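Protein mini spindles (Drosophila melanogaster, PDB 5VJC) probably binds tubulin through TOG domains such as this HEAT-repeat array, promoting microtubule dynamics and formation of the mitotic spindle. Local coordinates at residues A[159-164]-A[192-197]; A[66-71]-A[105-110]. All coordinates share one frame; numbering follows the deposited sequence.

Interaction 1 of 2, residues A[159-164]-A[192-197]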
loop_
_atom_site.group_PDB
_atom_site.type_symbol
_atom_site.label_atom_id
_atom_site.label_comp_id
_atom_site.label_asym_id
_atom_site.label_seq_id
_atom_site.Cartn_x
_atom_site.Cartn_y
_atom_site.Cartn_z
ATOM N N VAL A 159 6.221 4.314 -3.577
ATOM C CA VAL A 159 4.842 4.278 -4.083
ATOM C C VAL A 159 3.869 4.724 -3.000
ATOM O O VAL A 159 3.000 5.535 -3.248
ATOM C CB VAL A 159 4.469 2.845 -4.577
ATOM C CG1 VAL A 159 2.954 2.743 -4.958
ATOM C CG2 VAL A 159 5.364 2.432 -5.742
ATOM N N LEU A 160 4.005 4.187 -1.790
ATOM C CA LEU A 160 3.079 4.562 -0.725
ATOM C C LEU A 160 3.097 6.084 -0.496
ATOM O O LEU A 160 2.054 6.726 -0.261
ATOM C CB LEU A 160 3.413 3.828 0.573
ATOM C CG LEU A 160 2.367 3.964 1.691
ATOM C CD1 LEU A 160 1.113 3.117 1.417
ATOM C CD2 LEU A 160 2.951 3.603 3.042
ATOM N N ARG A 161 4.273 6.683 -0.638
ATOM C CA ARG A 161 4.376 8.114 -0.356
ATOM C C ARG A 161 3.932 8.973 -1.527
ATOM O O ARG A 161 3.794 10.187 -1.387
ATOM C CB ARG A 161 5.793 8.447 0.076
ATOM C CG ARG A 161 6.050 7.894 1.476
ATOM C CD ARG A 161 7.491 8.075 1.924
ATOM N NE ARG A 161 7.716 7.377 3.183
ATOM C CZ ARG A 161 8.830 7.475 3.905
ATOM N NH1 ARG A 161 9.813 8.277 3.506
ATOM N NH2 ARG A 161 8.940 6.794 5.044
ATOM N N GLN A 162 3.655 8.326 -2.656
ATOM C CA GLN A 162 2.910 8.950 -3.735
ATOM C C GLN A 162 1.400 8.776 -3.556
ATOM O O GLN A 162 0.646 9.681 -3.849
ATOM C CB GLN A 162 3.312 8.360 -5.078
ATOM C CG GLN A 162 4.734 8.658 -5.488
ATOM C CD GLN A 162 5.055 7.943 -6.760
ATOM O OE1 GLN A 162 4.997 6.699 -6.818
ATOM N NE2 GLN A 162 5.328 8.711 -7.816
ATOM N N VAL A 163 0.976 7.593 -3.107
ATOM C CA VAL A 163 -0.447 7.326 -2.916
ATOM C C VAL A 163 -1.097 8.361 -2.002
ATOM O O VAL A 163 -2.212 8.834 -2.279
ATOM C CB VAL A 163 -0.677 5.918 -2.344
ATOM C CG1 VAL A 163 -2.145 5.715 -2.003
ATOM C CG2 VAL A 163 -0.222 4.856 -3.361
ATOM N N ILE A 164 -0.407 8.740 -0.924
ATOM C CA ILE A 164 -0.994 9.664 0.035
ATOM C C ILE A 164 -1.214 11.047 -0.567
ATOM O O ILE A 164 -1.929 11.839 0.004
ATOM C CB ILE A 164 -0.132 9.840 1.308
ATOM C CG1 ILE A 164 1.243 10.406 0.939
ATOM C CG2 ILE A 164 -0.007 8.531 2.041
ATOM C CD1 ILE A 164 2.279 10.267 2.045
ATOM N N LEU A 192 5.659 0.475 11.808
ATOM C CA LEU A 192 5.923 1.457 12.870
ATOM C C LEU A 192 6.759 2.659 12.387
ATOM O O LEU A 192 6.393 3.806 12.651
ATOM C CB LEU A 192 6.613 0.786 14.057
ATOM C CG LEU A 192 5.683 -0.065 14.926
ATOM C CD1 LEU A 192 6.487 -1.087 15.774
ATOM C CD2 LEU A 192 4.785 0.821 15.795
ATOM N N ASP A 193 7.855 2.400 11.670
ATOM C CA ASP A 193 8.660 3.465 11.057
ATOM C C ASP A 193 7.823 4.339 10.095
ATOM O O ASP A 193 8.011 5.554 10.015
ATOM C CB ASP A 193 9.869 2.878 10.294
ATOM C CG ASP A 193 10.945 2.299 11.225
ATOM O OD1 ASP A 193 10.867 2.500 12.453
ATOM O OD2 ASP A 193 11.875 1.635 10.715
ATOM N N GLU A 194 6.905 3.727 9.358
ATOM C CA GLU A 194 6.057 4.500 8.461
ATOM C C GLU A 194 5.094 5.378 9.257
ATOM O O GLU A 194 4.860 6.537 8.902
ATOM C CB GLU A 194 5.300 3.572 7.499
ATOM C CG GLU A 194 4.754 4.311 6.263
ATOM C CD GLU A 194 5.858 4.912 5.387
ATOM O OE1 GLU A 194 7.053 4.558 5.551
ATOM O OE2 GLU A 194 5.529 5.715 4.496
ATOM N N LEU A 195 4.551 4.849 10.352
ATOM C CA LEU A 195 3.690 5.659 11.199
ATOM C C LEU A 195 4.449 6.895 11.695
ATOM O O LEU A 195 3.901 7.999 11.726
ATOM C CB LEU A 195 3.149 4.843 12.377
ATOM C CG LEU A 195 2.173 3.711 11.979
ATOM C CD1 LEU A 195 1.960 2.694 13.107
ATOM C CD2 LEU A 195 0.816 4.273 11.481
ATOM N N THR A 196 5.714 6.703 12.046
ATOM C CA THR A 196 6.560 7.801 12.516
ATOM C C THR A 196 6.714 8.850 11.410
ATOM O O THR A 196 6.587 10.054 11.662
ATOM C CB THR A 196 7.951 7.296 12.959
ATOM O OG1 THR A 196 7.802 6.258 13.934
ATOM C CG2 THR A 196 8.809 8.441 13.545
ATOM N N PHE A 197 6.973 8.391 10.184
ATOM C CA PHE A 197 7.089 9.314 9.060
ATOM C C PHE A 197 5.789 10.103 8.866
ATOM O O PHE A 197 5.799 11.329 8.703
ATOM C CB PHE A 197 7.464 8.568 7.772
ATOM C CG PHE A 197 7.259 9.388 6.521
ATOM C CD1 PHE A 197 8.235 10.280 6.092
ATOM C CD2 PHE A 197 6.086 9.283 5.792
ATOM C CE1 PHE A 197 8.036 11.041 4.948
ATOM C CE2 PHE A 197 5.887 10.040 4.648
ATOM C CZ PHE A 197 6.870 10.912 4.226
#
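The guanidinium of Arg161 lies flat on the ring of Phe197, planes 3° apart, with CZ of Arg161 3.5 Å from the Phe197 ring centroid and almost straight above it. This is a cation-pi stack centred on the ring: NH2 of Arg161 sits near CG of Phe197, NH1 near the CD1–CE1 side, NE near CE2. The methylene CD of Arg161 extends the overlap as a CH-pi contact, 4.0 Å from the same Phe197 centroid. At the guanidinium edge stands the carboxylate of Glu194, gripped side-on by two nitrogens. NE of Arg161 gives a nearly straight bond of 3.0 Å to OE2 of Glu194, on its syn lone pair; NH2 of Arg161 reaches OE1 of Glu194, also at 3.0 Å, from the syn side but 34° out of the carboxylate plane. Arg161 runs extended from CG to NE, which carries its flat end across to helix 185-202, while Glu194 bends at CB–CG (chi2 63°) to bring both oxygens to the salt bridge. Beneath this polar layer, CD2 of Leu160 packs 3.8 Å from CG of Glu194, and CD1 of Ile164 comes to the rim of the Phe197 ring, 4.5 Å from CE2. A leucine in place of Arg161, with no charge or flat end, would probably leave the buried Glu194 carboxylate without its partner and the Phe197 face without its stack. Leu160 also packs on Val138 and Leu141 of helix 131-142, and Ile164 on Val172 of helix 169-178. The axes of the two segments come no nearer than 12.7 Å, so long side chains span the gap between helices 150-166 and 185-202 of the HEAT-repeat array. With edge and face engaged by different partners, the guanidinium is fixed in rotation, and its positive charge is likely to stabilise Glu194 as the carboxylate.

Interaction 2 of 2, residues A[66-71]-A[105-110]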
loop_
_atom_site.group_PDB
_atom_site.type_symbol
_atom_site.label_atom_id
_atom_site.label_comp_id
_atom_site.label_asym_id
_atom_site.label_seq_id
_atom_site.Cartn_x
_atom_site.Cartn_y
_atom_site.Cartn_z
ATOM N N TYR A 66 6.502 -13.680 -18.092
ATOM C CA TYR A 66 5.473 -12.982 -18.867
ATOM C C TYR A 66 4.932 -11.771 -18.105
ATOM O O TYR A 66 4.493 -10.790 -18.713
ATOM C CB TYR A 66 4.336 -13.938 -19.247
ATOM C CG TYR A 66 4.813 -14.984 -20.221
ATOM C CD1 TYR A 66 5.164 -14.635 -21.523
ATOM C CD2 TYR A 66 4.992 -16.304 -19.820
ATOM C CE1 TYR A 66 5.644 -15.586 -22.410
ATOM C CE2 TYR A 66 5.462 -17.256 -20.699
ATOM C CZ TYR A 66 5.787 -16.894 -21.991
ATOM O OH TYR A 66 6.259 -17.855 -22.860
ATOM N N HIS A 67 4.964 -11.844 -16.782
ATOM C CA HIS A 67 4.613 -10.697 -15.946
ATOM C C HIS A 67 5.623 -9.567 -16.093
ATOM O O HIS A 67 5.248 -8.380 -16.115
ATOM C CB HIS A 67 4.517 -11.120 -14.487
ATOM C CG HIS A 67 3.606 -12.280 -14.264
ATOM N ND1 HIS A 67 3.667 -13.064 -13.133
ATOM C CD2 HIS A 67 2.628 -12.804 -15.037
ATOM C CE1 HIS A 67 2.754 -14.013 -13.214
ATOM N NE2 HIS A 67 2.107 -13.874 -14.358
ATOM N N LEU A 68 6.907 -9.917 -16.195
ATOM C CA LEU A 68 7.918 -8.887 -16.398
ATOM C C LEU A 68 7.691 -8.230 -17.745
ATOM O O LEU A 68 7.801 -7.019 -17.873
ATOM C CB LEU A 68 9.352 -9.447 -16.309
ATOM C CG LEU A 68 9.874 -9.891 -14.932
ATOM C CD1 LEU A 68 11.214 -10.596 -15.072
ATOM C CD2 LEU A 68 10.011 -8.724 -13.975
ATOM N N LYS A 69 7.397 -9.044 -18.753
ATOM C CA LYS A 69 7.062 -8.530 -20.080
ATOM C C LYS A 69 5.878 -7.570 -20.046
ATOM O O LYS A 69 5.938 -6.471 -20.606
ATOM C CB LYS A 69 6.749 -9.689 -21.041
ATOM C CG LYS A 69 6.357 -9.230 -22.440
ATOM C CD LYS A 69 6.194 -10.472 -23.325
ATOM C CE LYS A 69 6.069 -10.115 -24.790
ATOM N NZ LYS A 69 6.045 -11.353 -25.615
ATOM N N VAL A 70 4.797 -7.991 -19.393
ATOM C CA VAL A 70 3.625 -7.125 -19.252
ATOM C C VAL A 70 3.993 -5.773 -18.643
ATOM O O VAL A 70 3.617 -4.713 -19.161
ATOM C CB VAL A 70 2.534 -7.795 -18.391
ATOM C CG1 VAL A 70 1.457 -6.780 -17.995
ATOM C CG2 VAL A 70 1.899 -8.962 -19.150
ATOM N N ILE A 71 4.760 -5.795 -17.554
ATOM C CA ILE A 71 5.165 -4.541 -16.908
ATOM C C ILE A 71 6.027 -3.672 -17.830
ATOM O O ILE A 71 5.825 -2.464 -17.926
ATOM C CB ILE A 71 5.926 -4.810 -15.600
ATOM C CG1 ILE A 71 4.958 -5.375 -14.553
ATOM C CG2 ILE A 71 6.578 -3.511 -15.105
ATOM C CD1 ILE A 71 5.614 -6.217 -13.484
ATOM N N PRO A 105 11.108 -11.554 -6.776
ATOM C CA PRO A 105 11.679 -10.235 -6.488
ATOM C C PRO A 105 11.807 -9.359 -7.728
ATOM O O PRO A 105 11.636 -8.144 -7.612
ATOM C CB PRO A 105 13.066 -10.568 -5.915
ATOM C CG PRO A 105 12.945 -11.981 -5.420
ATOM C CD PRO A 105 12.008 -12.652 -6.368
ATOM N N SER A 106 12.116 -9.948 -8.883
ATOM C CA SER A 106 12.237 -9.154 -10.096
ATOM C C SER A 106 10.886 -8.511 -10.417
ATOM O O SER A 106 10.814 -7.334 -10.765
ATOM C CB SER A 106 12.710 -10.004 -11.281
ATOM O OG SER A 106 13.955 -10.619 -10.998
ATOM N N VAL A 107 9.822 -9.293 -10.286
ATOM C CA VAL A 107 8.484 -8.797 -10.625
ATOM C C VAL A 107 8.087 -7.686 -9.649
ATOM O O VAL A 107 7.524 -6.659 -10.048
ATOM C CB VAL A 107 7.427 -9.935 -10.614
ATOM C CG1 VAL A 107 6.031 -9.362 -10.754
ATOM C CG2 VAL A 107 7.700 -10.931 -11.738
ATOM N N LEU A 108 8.423 -7.861 -8.374
ATOM C CA LEU A 108 8.100 -6.833 -7.396
ATOM C C LEU A 108 8.852 -5.530 -7.694
ATOM O O LEU A 108 8.248 -4.456 -7.721
ATOM C CB LEU A 108 8.380 -7.330 -5.980
ATOM C CG LEU A 108 7.590 -8.559 -5.528
ATOM C CD1 LEU A 108 8.089 -9.051 -4.162
ATOM C CD2 LEU A 108 6.116 -8.253 -5.458
ATOM N N ILE A 109 10.153 -5.610 -7.966
ATOM C CA ILE A 109 10.947 -4.395 -8.178
ATOM C C ILE A 109 10.540 -3.638 -9.445
ATOM O O ILE A 109 10.427 -2.414 -9.451
ATOM C CB ILE A 109 12.469 -4.708 -8.238
ATOM C CG1 ILE A 109 13.002 -5.026 -6.830
ATOM C CG2 ILE A 109 13.238 -3.511 -8.815
ATOM C CD1 ILE A 109 14.256 -5.907 -6.800
ATOM N N LYS A 110 10.357 -4.370 -10.526
ATOM C CA LYS A 110 9.934 -3.748 -11.771
ATOM C C LYS A 110 8.469 -3.254 -11.693
ATOM O O LYS A 110 8.170 -2.183 -12.199
ATOM C CB LYS A 110 10.119 -4.721 -12.938
ATOM C CG LYS A 110 11.584 -5.147 -13.163
ATOM C CD LYS A 110 12.490 -3.925 -13.368
ATOM C CE LYS A 110 12.426 -3.427 -14.807
ATOM N NZ LYS A 110 13.309 -2.236 -14.998
#
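Ser106 meets Leu68 through its backbone as much as its side chain: CD2 of Leu68 rests 3.6 Å from the carbonyl O of Ser106, and the other methyl, CD1, approaches the Ser106 CB. One residue on, Val107 is the point of closest backbone approach, its CA 5.8 Å from CA of Leu68. Its two methyls divide the partners. CG2 of Val107 touches CD2 of Leu68 at 3.9 Å and also comes near CB of His67, whereas CG1, anti to the backbone N (chi1 171°), turns to CD1 of Ile71 at 4.2 Å. Lys110, a turn later, offers its aliphatic stem: its CG lies 4.0 Å from CD2 of Leu68, and its carbonyl O is 3.6 Å from CG2 of Ile71. The chain of Lys110 then bends at chi2 and chi3, leading its ammonium away to a long, weak ion pair with Glu113. Leu68 CD2 thus nests among Ser106, Val107 and Lys110, and no hydrogen bond crosses the contact. The axes of the two segments run almost parallel, 11° apart and 9.6 Å from each other. Helix 89-99 flanks the pair, Trp95 packing on His67 and Ile71 and Arg99 on Val107. Val70 packs on helix 53-59, while Leu108 and Ile109 touch Val152 and Ala151 of helix 150-166.

In the fold
Both contacts join helices of one all-helical TOG array and follow each other along the chain, with centres 23 Å apart and nearest atoms about 8 Å apart. Interaction 1 is the more central and buried, its centre about 9 Å from that of the chain, yet it is the polar one, spanning widely spaced axes with long side chains. Interaction 2, centred about 18 Å out and partly exposed, is apolar, its backbones near enough for short side chains to mesh directly. They share no helix, but helix 105-124 packs on helix 150-166 both at Leu108 and Ile109 and further along, where Leu115 and Val116 meet Val159, linking the two in series.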